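Mitochondrial dynamics protein MID49 (Mus musculus, PDB 4WOY) resides in the mitochondrial outer membrane as a receptor that recruits the fission mediator Drp1 to the mitochondrial surface and regulates its GTPase activity. Local coordinates at residues H68-A73 / D208-E213; M180-A185 / N203-D208. The protein carries 1 engineered substitution. One frame throughout, in Å; residues are numbered along the deposited sequence.

Contact 1 (H68-A73 / D208-E213)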
loop_
_atom_site.group_PDB
_atom_site.type_symbol
_atom_site.label_atom_id
_atom_site.label_comp_id
_atom_site.label_asym_id
_atom_site.label_seq_id
_atom_site.Cartn_x
_atom_site.Cartn_y
_atom_site.Cartn_z
ATOM N N HIS A 68 0.220 -1.917 7.022
ATOM C CA HIS A 68 -0.760 -0.871 7.277
ATOM C C HIS A 68 -2.137 -1.339 6.847
ATOM O O HIS A 68 -2.281 -2.224 5.995
ATOM C CB HIS A 68 -0.424 0.415 6.515
ATOM C CG HIS A 68 0.756 1.141 7.060
ATOM N ND1 HIS A 68 1.420 0.738 8.194
ATOM C CD2 HIS A 68 1.400 2.256 6.623
ATOM C CE1 HIS A 68 2.425 1.561 8.438
ATOM N NE2 HIS A 68 2.425 2.493 7.500
ATOM N N VAL A 69 -3.146 -0.748 7.462
ATOM C CA VAL A 69 -4.512 -0.939 7.055
ATOM C C VAL A 69 -4.918 0.322 6.282
ATOM O O VAL A 69 -4.838 1.448 6.806
ATOM C CB VAL A 69 -5.416 -1.187 8.256
ATOM C CG1 VAL A 69 -6.881 -1.365 7.818
ATOM C CG2 VAL A 69 -4.885 -2.377 9.054
ATOM N N ARG A 70 -5.302 0.139 5.022
ATOM C CA ARG A 70 -5.663 1.281 4.188
ATOM C C ARG A 70 -7.049 1.810 4.549
ATOM O O ARG A 70 -8.008 1.047 4.713
ATOM C CB ARG A 70 -5.581 0.913 2.703
ATOM C CG ARG A 70 -4.592 -0.203 2.435
ATOM C CD ARG A 70 -3.850 -0.088 1.108
ATOM N NE ARG A 70 -4.721 0.216 -0.012
ATOM C CZ ARG A 70 -4.276 0.664 -1.181
ATOM N NH1 ARG A 70 -2.973 0.840 -1.384
ATOM N NH2 ARG A 70 -5.135 0.936 -2.147
ATOM N N LEU A 71 -7.124 3.121 4.737
ATOM C CA LEU A 71 -8.388 3.802 4.898
ATOM C C LEU A 71 -8.526 4.749 3.695
ATOM O O LEU A 71 -7.894 5.820 3.633
ATOM C CB LEU A 71 -8.435 4.534 6.231
ATOM C CG LEU A 71 -9.821 4.920 6.714
ATOM C CD1 LEU A 71 -10.687 3.677 6.713
ATOM C CD2 LEU A 71 -9.762 5.528 8.104
ATOM N N LEU A 72 -9.326 4.311 2.724
ATOM C CA LEU A 72 -9.491 5.019 1.463
ATOM C C LEU A 72 -10.575 6.067 1.595
ATOM O O LEU A 72 -11.675 5.751 2.030
ATOM C CB LEU A 72 -9.860 4.060 0.339
ATOM C CG LEU A 72 -8.919 2.917 -0.003
ATOM C CD1 LEU A 72 -9.262 2.342 -1.371
ATOM C CD2 LEU A 72 -7.472 3.373 0.065
ATOM N N ALA A 73 -10.240 7.312 1.255
ATOM C CA ALA A 73 -11.198 8.414 1.181
ATOM C C ALA A 73 -11.265 8.916 -0.275
ATOM O O ALA A 73 -10.424 9.710 -0.703
ATOM C CB ALA A 73 -10.815 9.548 2.152
ATOM N N ASP A 208 -1.019 4.126 -7.229
ATOM C CA ASP A 208 -1.201 2.980 -6.375
ATOM C C ASP A 208 -1.677 1.788 -7.196
ATOM O O ASP A 208 -2.813 1.766 -7.655
ATOM C CB ASP A 208 -2.206 3.296 -5.281
ATOM C CG ASP A 208 -2.549 2.071 -4.447
ATOM O OD1 ASP A 208 -1.618 1.291 -4.166
ATOM O OD2 ASP A 208 -3.740 1.885 -4.103
ATOM N N LEU A 209 -0.790 0.812 -7.385
ATOM C CA LEU A 209 -1.121 -0.391 -8.150
ATOM C C LEU A 209 -1.637 -1.536 -7.272
ATOM O O LEU A 209 -1.937 -2.622 -7.782
ATOM C CB LEU A 209 0.081 -0.874 -8.962
ATOM C CG LEU A 209 0.521 0.099 -10.066
ATOM C CD1 LEU A 209 1.745 -0.398 -10.857
ATOM C CD2 LEU A 209 -0.656 0.437 -10.999
ATOM N N TYR A 210 -1.753 -1.295 -5.970
ATOM C CA TYR A 210 -2.111 -2.362 -5.047
ATOM C C TYR A 210 -3.431 -3.105 -5.437
ATOM O O TYR A 210 -3.436 -4.330 -5.483
ATOM C CB TYR A 210 -2.190 -1.816 -3.607
ATOM C CG TYR A 210 -2.741 -2.825 -2.621
ATOM C CD1 TYR A 210 -1.892 -3.722 -1.964
ATOM C CD2 TYR A 210 -4.108 -2.904 -2.373
ATOM C CE1 TYR A 210 -2.385 -4.658 -1.079
ATOM C CE2 TYR A 210 -4.609 -3.834 -1.500
ATOM C CZ TYR A 210 -3.746 -4.708 -0.847
ATOM O OH TYR A 210 -4.270 -5.637 0.010
ATOM N N PRO A 211 -4.528 -2.378 -5.745
ATOM C CA PRO A 211 -5.770 -3.090 -6.106
ATOM C C PRO A 211 -5.647 -3.964 -7.357
ATOM O O PRO A 211 -6.265 -5.024 -7.436
ATOM C CB PRO A 211 -6.773 -1.955 -6.353
ATOM C CG PRO A 211 -6.243 -0.801 -5.567
ATOM C CD PRO A 211 -4.737 -0.910 -5.716
ATOM N N VAL A 212 -4.879 -3.507 -8.338
ATOM C CA VAL A 212 -4.672 -4.271 -9.566
ATOM C C VAL A 212 -3.854 -5.528 -9.304
ATOM O O VAL A 212 -4.172 -6.602 -9.810
ATOM C CB VAL A 212 -3.954 -3.426 -10.633
ATOM C CG1 VAL A 212 -3.710 -4.254 -11.879
ATOM C CG2 VAL A 212 -4.755 -2.184 -10.955
ATOM N N GLU A 213 -2.796 -5.367 -8.507
ATOM C CA GLU A 213 -1.880 -6.447 -8.154
ATOM C C GLU A 213 -2.573 -7.542 -7.358
ATOM O O GLU A 213 -2.389 -8.727 -7.633
ATOM C CB GLU A 213 -0.676 -5.910 -7.364
ATOM C CG GLU A 213 0.198 -4.960 -8.163
ATOM C CD GLU A 213 1.187 -4.169 -7.309
ATOM O OE1 GLU A 213 0.945 -3.989 -6.100
ATOM O OE2 GLU A 213 2.193 -3.696 -7.872
#
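A two-pronged salt bridge between Arg70 and Asp208 ties strand 69-74 of the nucleotidyltransferase-like sheet to the turn that leads from strand 205-208 into helix 210-224. The guanidinium meets the carboxylate end-on: NH2 of Arg70 lies 2.6 Å from OD2 of Asp208, on the syn side and nearly straight. NH1 of Arg70 reaches OD1 of Asp208 at 3.1 Å. The two planes are turned 41° apart, and NH1 approaches OD1 from above the carboxylate plane. A weak third bond joins the same NH1 to OD2.

Asp208 has its CG anti to the backbone N (chi1 174°), which carries the carboxylate to the helix start, where OD1 also accepts from the backbone N of Tyr210 at 3.2 Å. This capping bond comes from the face of the carboxylate opposite to NH1, so OD1 is gripped from both sides.

Tyr210 lies over one face of the guanidinium, its CD2 3.8 Å from CZ of Arg70, with the planes inclined by 31°. The bend at chi2 brings CD of Arg70 over the Tyr210 ring, and the one at chi3 turns the guanidinium toward Asp208. CG of Pro211 lies 4.0 Å from NH2 of Arg70. Beyond the contact, the hydroxyl of Tyr210 hydrogen-bonds Asp59 and its ring meets Trp250; Leu191 packs against both Arg70 and Asp208. The carboxylate thus serves the arginine and the peptide N-H together, an acidic side-chain cap at a strand-to-helix junction in the nucleotidyltransferase-like fold of this domain, predicted to face the cytosol.

Contact 2 (M180-A185 / N203-D208); sequences MVVPGA and NLWLQD
Within the mixed sheet of the nucleotidyltransferase-like domain, Trp205 reaches from strand 205-208 to the end of strand 173-182. The two strands are not direct neighbours: strand 191-193 pairs antiparallel with each of them. The short segments 180-182 and 205-208 run at 73° to one another, 8.9 Å apart at their axes, and no hydrogen bond joins them. The indole spans this separation, its six-membered ring leading.

Val182 places CG1 over one face of that ring in a CH-pi contact, 4.2 Å from the ring centroid and 28° off its normal. CG1 stands equally close to two ring atoms, 3.8 Å from both CZ3 and CH2 of Trp205. With CG1 anti to its carbonyl carbon (chi1 -53°), Val182 directs this methyl at the indole, the two side chains crossing at about a right angle.

Met180 and Val181 present backbone rather than side chain, at the ring's edge. CA of Val181 lies 4.4 Å from CZ3 of Trp205, near the ring plane. The indole is anchored at its other end by a hydrogen bond from NE1 to the carbonyl O of Leu124, and Leu129 of helix 126-139 packs against both Trp205 and Met180. All the touching residues are buried. At the leading edge of the indole, the backbone O of Met180 comes 3.6 Å from CZ3 of Trp205.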
loop_
_atom_site.group_PDB
_atom_site.type_symbol
_atom_site.label_atom_id
_atom_site.label_comp_id
_atom_site.label_asym_id
_atom_site.label_seq_id
_atom_site.Cartn_x
_atom_site.Cartn_y
_atom_site.Cartn_z
ATOM N N MET A 180 -6.360 9.673 0.674
ATOM C CA MET A 180 -7.275 10.364 -0.258
ATOM C C MET A 180 -6.960 9.894 -1.678
ATOM O O MET A 180 -5.813 9.959 -2.115
ATOM C CB MET A 180 -7.160 11.890 -0.152
ATOM C CG MET A 180 -7.827 12.484 1.108
ATOM S SD MET A 180 -7.507 14.238 1.360
ATOM C CE MET A 180 -5.720 14.284 1.487
ATOM N N VAL A 181 -7.955 9.383 -2.386
ATOM C CA VAL A 181 -7.677 8.711 -3.639
ATOM C C VAL A 181 -8.575 9.189 -4.774
ATOM O O VAL A 181 -9.701 9.654 -4.533
ATOM C CB VAL A 181 -7.791 7.179 -3.472
ATOM C CG1 VAL A 181 -6.848 6.689 -2.363
ATOM C CG2 VAL A 181 -9.221 6.761 -3.153
ATOM N N VAL A 182 -8.038 9.134 -6.001
ATOM C CA VAL A 182 -8.830 9.344 -7.227
ATOM C C VAL A 182 -8.661 8.087 -8.123
ATOM O O VAL A 182 -7.632 7.379 -8.008
ATOM C CB VAL A 182 -8.415 10.647 -7.987
ATOM C CG1 VAL A 182 -8.433 11.859 -7.065
ATOM C CG2 VAL A 182 -7.069 10.515 -8.579
ATOM N N PRO A 183 -9.644 7.806 -9.024
ATOM C CA PRO A 183 -9.711 6.536 -9.787
ATOM C C PRO A 183 -8.574 6.158 -10.759
ATOM O O PRO A 183 -8.478 4.977 -11.069
ATOM C CB PRO A 183 -11.019 6.674 -10.578
ATOM C CG PRO A 183 -11.874 7.543 -9.731
ATOM C CD PRO A 183 -10.908 8.557 -9.132
ATOM N N GLY A 184 -7.759 7.075 -11.249
ATOM C CA GLY A 184 -6.586 6.692 -12.047
ATOM C C GLY A 184 -6.630 5.777 -13.287
ATOM O O GLY A 184 -5.628 5.684 -14.011
ATOM N N ALA A 185 -7.761 5.122 -13.544
ATOM C CA ALA A 185 -7.976 4.339 -14.768
ATOM C C ALA A 185 -9.442 3.917 -14.894
ATOM O O ALA A 185 -10.125 3.664 -13.895
ATOM C CB ALA A 185 -7.071 3.100 -14.821
ATOM N N ASN A 203 2.828 18.399 -5.564
ATOM C CA ASN A 203 1.575 18.631 -6.257
ATOM C C ASN A 203 1.108 17.338 -6.961
ATOM O O ASN A 203 -0.081 17.083 -7.071
ATOM C CB ASN A 203 1.730 19.784 -7.253
ATOM C CG ASN A 203 2.036 21.111 -6.565
ATOM O OD1 ASN A 203 1.521 21.398 -5.480
ATOM N ND2 ASN A 203 2.907 21.911 -7.181
ATOM N N LEU A 204 2.045 16.492 -7.371
ATOM C CA LEU A 204 1.688 15.241 -8.026
ATOM C C LEU A 204 1.118 14.188 -7.064
ATOM O O LEU A 204 1.435 14.177 -5.872
ATOM C CB LEU A 204 2.890 14.658 -8.766
ATOM C CG LEU A 204 3.453 15.580 -9.854
ATOM C CD1 LEU A 204 4.632 14.948 -10.537
ATOM C CD2 LEU A 204 2.397 15.951 -10.875
ATOM N N TRP A 205 0.270 13.323 -7.613
ATOM C CA TRP A 205 -0.328 12.188 -6.911
ATOM C C TRP A 205 0.550 10.950 -7.076
ATOM O O TRP A 205 1.311 10.856 -8.036
ATOM C CB TRP A 205 -1.737 11.916 -7.458
ATOM C CG TRP A 205 -2.638 13.038 -7.147
ATOM C CD1 TRP A 205 -2.539 14.324 -7.598
ATOM C CD2 TRP A 205 -3.755 13.010 -6.262
ATOM N NE1 TRP A 205 -3.526 15.097 -7.047
ATOM C CE2 TRP A 205 -4.290 14.317 -6.230
ATOM C CE3 TRP A 205 -4.360 12.004 -5.502
ATOM C CZ2 TRP A 205 -5.397 14.638 -5.468
ATOM C CZ3 TRP A 205 -5.452 12.325 -4.749
ATOM C CH2 TRP A 205 -5.968 13.634 -4.735
ATOM N N LEU A 206 0.460 10.007 -6.142
ATOM C CA LEU A 206 1.253 8.800 -6.241
ATOM C C LEU A 206 0.401 7.653 -6.838
ATOM O O LEU A 206 -0.750 7.417 -6.447
ATOM C CB LEU A 206 1.786 8.434 -4.864
ATOM C CG LEU A 206 2.762 7.280 -4.753
ATOM C CD1 LEU A 206 4.114 7.758 -5.263
ATOM C CD2 LEU A 206 2.852 6.839 -3.333
ATOM N N GLN A 207 0.955 6.942 -7.801
ATOM C CA GLN A 207 0.225 5.828 -8.376
ATOM C C GLN A 207 0.167 4.689 -7.377
ATOM O O GLN A 207 1.174 4.307 -6.785
ATOM C CB GLN A 207 0.874 5.331 -9.659
ATOM C CG GLN A 207 0.150 4.145 -10.259
ATOM C CD GLN A 207 0.849 3.592 -11.484
ATOM O OE1 GLN A 207 2.030 3.222 -11.434
ATOM N NE2 GLN A 207 0.135 3.559 -12.603
ATOM N N ASP A 208 -1.019 4.126 -7.229
ATOM C CA ASP A 208 -1.201 2.980 -6.375
ATOM C C ASP A 208 -1.677 1.788 -7.196
ATOM O O ASP A 208 -2.813 1.766 -7.655
ATOM C CB ASP A 208 -2.206 3.296 -5.281
ATOM C CG ASP A 208 -2.549 2.071 -4.447
ATOM O OD1 ASP A 208 -1.618 1.291 -4.166
ATOM O OD2 ASP A 208 -3.740 1.885 -4.103
#

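Overall arrangement
Asp208 is shared by segments 203-208 and 208-213 but does its bonding in contact 1: it ends strand 205-208, whose first residue packs in contact 2, and its carboxylate anchors contact 1 just before helix 210-224. The other two segments lie side by side in the sheet, since strands 69-74 and 173-182 pair in parallel. There Ala73 O lies 3.0 Å from Val181 N, a probable hydrogen bond, and Leu72 CD2 packs 4.2 Å from Val181 CG1. The contact centres are about 11 Å apart. In sequence, 180-185 and 203-208 come between 68-73 and 208-213, meeting the last at Asp208, so contact 1 closes a long excursion and contact 2 a short one.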